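Local coordinates for protein flavodoxin (Methanosarcina acetivorans C2A, PDB 5WID) that binds flavin mononucleotide and, like other flavodoxins, probably serves as an electron carrier, at residues 25-30 / 133-138; 96-101 / 113-118. All blocks are in the same frame, centred on the assembly; numbering follows the deposited sequence.

Interaction 1 of 2, residues 25-30 / 133-138; sequences IESKNV and LGIDIA
The carbonyl oxygen of Gly-134 accepts the helical hydrogen bond from Ala-138 N at 2.9 Å, and across the contact it is met by Ile-25, whose CG1 lies 3.2 Å from the same Gly-134 O. In the flavodoxin fold, a three-layer alpha-beta-alpha sandwich, this is where the end of helix 13-27 packs against helix 124-143 on one face of the central sheet. Because Gly-134 presents bare backbone, the CA atoms of Ile-25 and Gly-134 can approach to 4.5 Å, an example of close helix packing at a glycine. With CG1 of Ile-25 anti to its carbonyl carbon (chi1 -64°), that branch runs over Gly-134 and carries CD1 obliquely to Ile-137 CG2, 4.1 Å away. Ile-25 also reaches Ala-3, Val-5 and Val-32 of the sheet beneath. Towards the outer side, Ser-27 OG touches Ile-135 CG1 at 3.6 Å while its hydrogen bond goes to Gly-24 O within its own helix. Past the helix end, Lys-142 NZ bonds to Lys-28 O. Where the chain turns into strand 31-36, the methyl of Ala-138 meets two side chains: its CB lies 3.5 Å from Lys-28 CB and 3.8 Å from Val-30 CG2.

Interaction 2 of 2, residues 96-101 / 113-118; sequences APILIA and DPVLRI
Helix 96-101 lies over strand 116-118 and the residues leading into it, with the two short axes 8.5 Å apart at their closest and running nearly antiparallel, at 164°. The backbones come nearest at Pro-97 and Arg-117, whose CA atoms are 6.5 Å apart. No hydrogen bond crosses between the segments; side chains fill the interval. Val-115 does most of this work by presenting both branches to the helix. Its CG1, anti to the backbone N (chi1 172°), rests 3.6 Å from Pro-97 O and also touches the proline CB and the end of Ile-98. That oxygen is already engaged within the helix, accepting from Ala-101 N at 3.0 Å, and the methyl adds an apolar cover. The other branch, CG2, meets Ala-101 CB at 3.7 Å, one helical turn further on. Two residues along the chain, Arg-117 extends the same surface: the ring of Pro-97 puts CG against Arg-117 CB at 3.9 Å, the two side chains crossing at about a right angle. A chi1 of 58° sets the arginine CG between its backbone N and carbonyl carbon, and from there the chain stretches straight to NE. Its NH1 then passes Ile-98 at a slant, 3.9 Å from CG1, but the polar grip comes from elsewhere: NH1 bonds to Gly-94 O, and the guanidinium makes a cation-pi contact with Tyr-90. Nearby, Thr-57 OG1 takes the hydrogen bond of Ala-96 N and Thr-57 touches Pro-97, so the start of the helix borders the flavin site, of which Thr-57 and Gly-94 are part. Such packing of a connecting helix on the strand that follows it is characteristic of the beta-alpha-beta crossover, here strand 83-90, helix 96-106 and strand 110-119 of the flavodoxin fold.

From the N terminus, the chain first lays down strand 2-8 and helix 13-27, whose end supplies the first half of interaction 1. Its partner comes only in the last helix, 124-143, so this contact closes a loop of 102 residues holding most of the sheet. Interaction 2 falls wholly within that span and bridges just 11 residues, returning helix 96-106 to strand 110-119. The longer closure joins two helices on one face of the sheet; the shorter joins a helix of the other face to an edge strand. They meet through that strand: Leu-133 packs on Pro-114 and Leu-116, linking the two layers across the sheet.

Interaction 1 of 2, residues 25-30 / 133-138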
# COMPACT_ATOMS: atom_id res chain seq x y z
N ILE A 25 6.80 9.34 -2.65
CA ILE A 25 6.48 10.06 -1.42
C ILE A 25 7.69 10.87 -0.96
O ILE A 25 7.57 12.06 -0.62
CB ILE A 25 6.00 9.09 -0.32
CG1 ILE A 25 4.69 8.41 -0.72
CG2 ILE A 25 5.81 9.82 1.03
CD1 ILE A 25 4.35 7.22 0.16
N GLU A 26 8.87 10.25 -0.96
CA GLU A 26 10.11 10.96 -0.59
C GLU A 26 10.31 12.21 -1.45
O GLU A 26 10.77 13.24 -0.96
CB GLU A 26 11.33 10.06 -0.77
CG GLU A 26 11.56 9.04 0.31
CD GLU A 26 12.62 8.01 -0.07
OE1 GLU A 26 13.20 8.11 -1.18
OE2 GLU A 26 12.87 7.09 0.74
N SER A 27 10.01 12.10 -2.75
CA SER A 27 10.29 13.19 -3.68
C SER A 27 9.52 14.46 -3.33
O SER A 27 9.89 15.54 -3.81
CB SER A 27 9.98 12.76 -5.12
OG SER A 27 8.58 12.80 -5.40
N LYS A 28 8.47 14.36 -2.52
CA LYS A 28 7.69 15.51 -2.10
C LYS A 28 7.97 15.89 -0.65
O LYS A 28 7.17 16.62 -0.04
CB LYS A 28 6.20 15.25 -2.32
CG LYS A 28 5.82 14.94 -3.76
CD LYS A 28 6.53 15.86 -4.73
CE LYS A 28 5.71 17.09 -5.02
NZ LYS A 28 6.22 17.83 -6.21
N ASN A 29 9.06 15.39 -0.08
CA ASN A 29 9.51 15.73 1.27
C ASN A 29 8.49 15.36 2.34
O ASN A 29 8.29 16.09 3.32
CB ASN A 29 9.87 17.22 1.35
CG ASN A 29 11.27 17.48 0.87
OD1 ASN A 29 11.48 17.86 -0.28
ND2 ASN A 29 12.25 17.24 1.74
N VAL A 30 7.84 14.21 2.17
CA VAL A 30 7.06 13.59 3.22
C VAL A 30 7.85 12.38 3.71
O VAL A 30 8.38 11.62 2.90
CB VAL A 30 5.66 13.18 2.71
CG1 VAL A 30 4.96 12.28 3.70
CG2 VAL A 30 4.83 14.44 2.43
N LEU A 133 1.75 7.40 -7.91
CA LEU A 133 0.88 7.14 -6.76
C LEU A 133 1.49 7.67 -5.47
O LEU A 133 0.80 8.27 -4.65
CB LEU A 133 0.56 5.63 -6.65
CG LEU A 133 -0.24 5.24 -5.40
CD1 LEU A 133 -1.61 5.94 -5.36
CD2 LEU A 133 -0.42 3.72 -5.36
N GLY A 134 2.81 7.51 -5.31
CA GLY A 134 3.47 8.02 -4.11
C GLY A 134 3.46 9.54 -4.05
O GLY A 134 3.21 10.12 -2.99
N ILE A 135 3.71 10.21 -5.18
CA ILE A 135 3.59 11.67 -5.22
C ILE A 135 2.19 12.08 -4.80
O ILE A 135 2.02 12.99 -3.98
CB ILE A 135 3.93 12.21 -6.63
CG1 ILE A 135 5.42 12.03 -6.94
CG2 ILE A 135 3.52 13.68 -6.75
CD1 ILE A 135 5.77 12.21 -8.43
N ASP A 136 1.17 11.41 -5.34
CA ASP A 136 -0.21 11.75 -5.00
C ASP A 136 -0.47 11.55 -3.51
O ASP A 136 -1.16 12.36 -2.88
CB ASP A 136 -1.20 10.91 -5.81
CG ASP A 136 -1.21 11.26 -7.30
OD1 ASP A 136 -0.67 12.32 -7.70
OD2 ASP A 136 -1.77 10.45 -8.07
N ILE A 137 0.05 10.46 -2.93
CA ILE A 137 -0.11 10.23 -1.49
C ILE A 137 0.51 11.37 -0.70
O ILE A 137 -0.09 11.90 0.24
CB ILE A 137 0.49 8.88 -1.08
CG1 ILE A 137 -0.32 7.71 -1.66
CG2 ILE A 137 0.53 8.76 0.44
CD1 ILE A 137 0.41 6.36 -1.51
N ALA A 138 1.73 11.76 -1.06
CA ALA A 138 2.40 12.85 -0.35
C ALA A 138 1.59 14.15 -0.45
O ALA A 138 1.45 14.87 0.54
CB ALA A 138 3.81 13.05 -0.91

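Interaction 2 of 2, residues 96-101 / 113-118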
# COMPACT_ATOMS: atom_id res chain seq x y z
N ALA A 96 -6.37 -8.99 -5.56
CA ALA A 96 -5.87 -8.62 -4.23
C ALA A 96 -5.92 -7.12 -3.96
O ALA A 96 -6.40 -6.73 -2.88
CB ALA A 96 -4.46 -9.18 -4.00
N PRO A 97 -5.46 -6.24 -4.85
CA PRO A 97 -5.51 -4.81 -4.51
C PRO A 97 -6.93 -4.28 -4.40
O PRO A 97 -7.17 -3.36 -3.60
CB PRO A 97 -4.73 -4.14 -5.66
CG PRO A 97 -3.82 -5.24 -6.17
CD PRO A 97 -4.73 -6.46 -6.11
N ILE A 98 -7.88 -4.86 -5.15
CA ILE A 98 -9.28 -4.48 -5.01
C ILE A 98 -9.78 -4.85 -3.62
O ILE A 98 -10.47 -4.06 -2.95
CB ILE A 98 -10.14 -5.17 -6.08
CG1 ILE A 98 -9.46 -5.13 -7.45
CG2 ILE A 98 -11.55 -4.57 -6.11
CD1 ILE A 98 -9.26 -3.77 -7.94
N LEU A 99 -9.47 -6.08 -3.19
CA LEU A 99 -9.90 -6.56 -1.88
C LEU A 99 -9.26 -5.76 -0.76
O LEU A 99 -9.89 -5.50 0.27
CB LEU A 99 -9.56 -8.04 -1.75
CG LEU A 99 -10.34 -8.87 -2.77
CD1 LEU A 99 -9.81 -10.31 -2.80
CD2 LEU A 99 -11.84 -8.84 -2.46
N ILE A 100 -7.99 -5.38 -0.92
CA ILE A 100 -7.33 -4.53 0.07
C ILE A 100 -8.06 -3.20 0.19
O ILE A 100 -8.36 -2.74 1.30
CB ILE A 100 -5.85 -4.32 -0.32
CG1 ILE A 100 -5.09 -5.64 -0.16
CG2 ILE A 100 -5.24 -3.18 0.51
CD1 ILE A 100 -3.67 -5.56 -0.69
N ALA A 101 -8.35 -2.56 -0.94
CA ALA A 101 -9.07 -1.29 -0.92
C ALA A 101 -10.42 -1.42 -0.23
O ALA A 101 -10.80 -0.56 0.56
CB ALA A 101 -9.25 -0.77 -2.34
N ASP A 113 -7.75 7.14 -5.09
CA ASP A 113 -7.56 6.61 -6.43
C ASP A 113 -6.18 7.02 -6.94
O ASP A 113 -5.70 8.12 -6.62
CB ASP A 113 -8.62 7.15 -7.39
CG ASP A 113 -10.03 6.74 -7.02
OD1 ASP A 113 -10.29 5.54 -6.81
OD2 ASP A 113 -10.90 7.64 -6.96
N PRO A 114 -5.52 6.20 -7.76
CA PRO A 114 -5.98 4.89 -8.23
C PRO A 114 -5.57 3.75 -7.31
O PRO A 114 -4.48 3.79 -6.74
CB PRO A 114 -5.28 4.74 -9.57
CG PRO A 114 -3.95 5.41 -9.33
CD PRO A 114 -4.26 6.60 -8.43
N VAL A 115 -6.45 2.76 -7.17
CA VAL A 115 -6.01 1.43 -6.76
C VAL A 115 -5.16 0.87 -7.88
O VAL A 115 -5.61 0.80 -9.03
CB VAL A 115 -7.22 0.54 -6.46
CG1 VAL A 115 -6.81 -0.93 -6.21
CG2 VAL A 115 -8.02 1.10 -5.28
N LEU A 116 -3.91 0.51 -7.58
CA LEU A 116 -2.90 0.29 -8.62
C LEU A 116 -2.47 -1.17 -8.66
O LEU A 116 -1.81 -1.65 -7.74
CB LEU A 116 -1.68 1.19 -8.37
CG LEU A 116 -0.56 1.08 -9.41
CD1 LEU A 116 -1.07 1.37 -10.83
CD2 LEU A 116 0.59 2.03 -9.04
N ARG A 117 -2.81 -1.87 -9.74
CA ARG A 117 -2.30 -3.22 -9.94
C ARG A 117 -1.51 -3.28 -11.25
O ARG A 117 -1.82 -2.56 -12.21
CB ARG A 117 -3.43 -4.26 -9.94
CG ARG A 117 -4.48 -4.02 -10.97
CD ARG A 117 -5.60 -5.06 -10.90
NE ARG A 117 -6.59 -4.80 -11.94
CZ ARG A 117 -7.80 -5.33 -11.97
NH1 ARG A 117 -8.19 -6.18 -11.02
NH2 ARG A 117 -8.62 -5.01 -12.96
N ILE A 118 -0.48 -4.11 -11.26
CA ILE A 118 0.46 -4.18 -12.38
C ILE A 118 0.75 -5.64 -12.70
O ILE A 118 1.14 -6.40 -11.81
CB ILE A 118 1.78 -3.46 -12.05
CG1 ILE A 118 1.54 -1.96 -11.84
CG2 ILE A 118 2.80 -3.65 -13.20
CD1 ILE A 118 1.27 -1.23 -13.13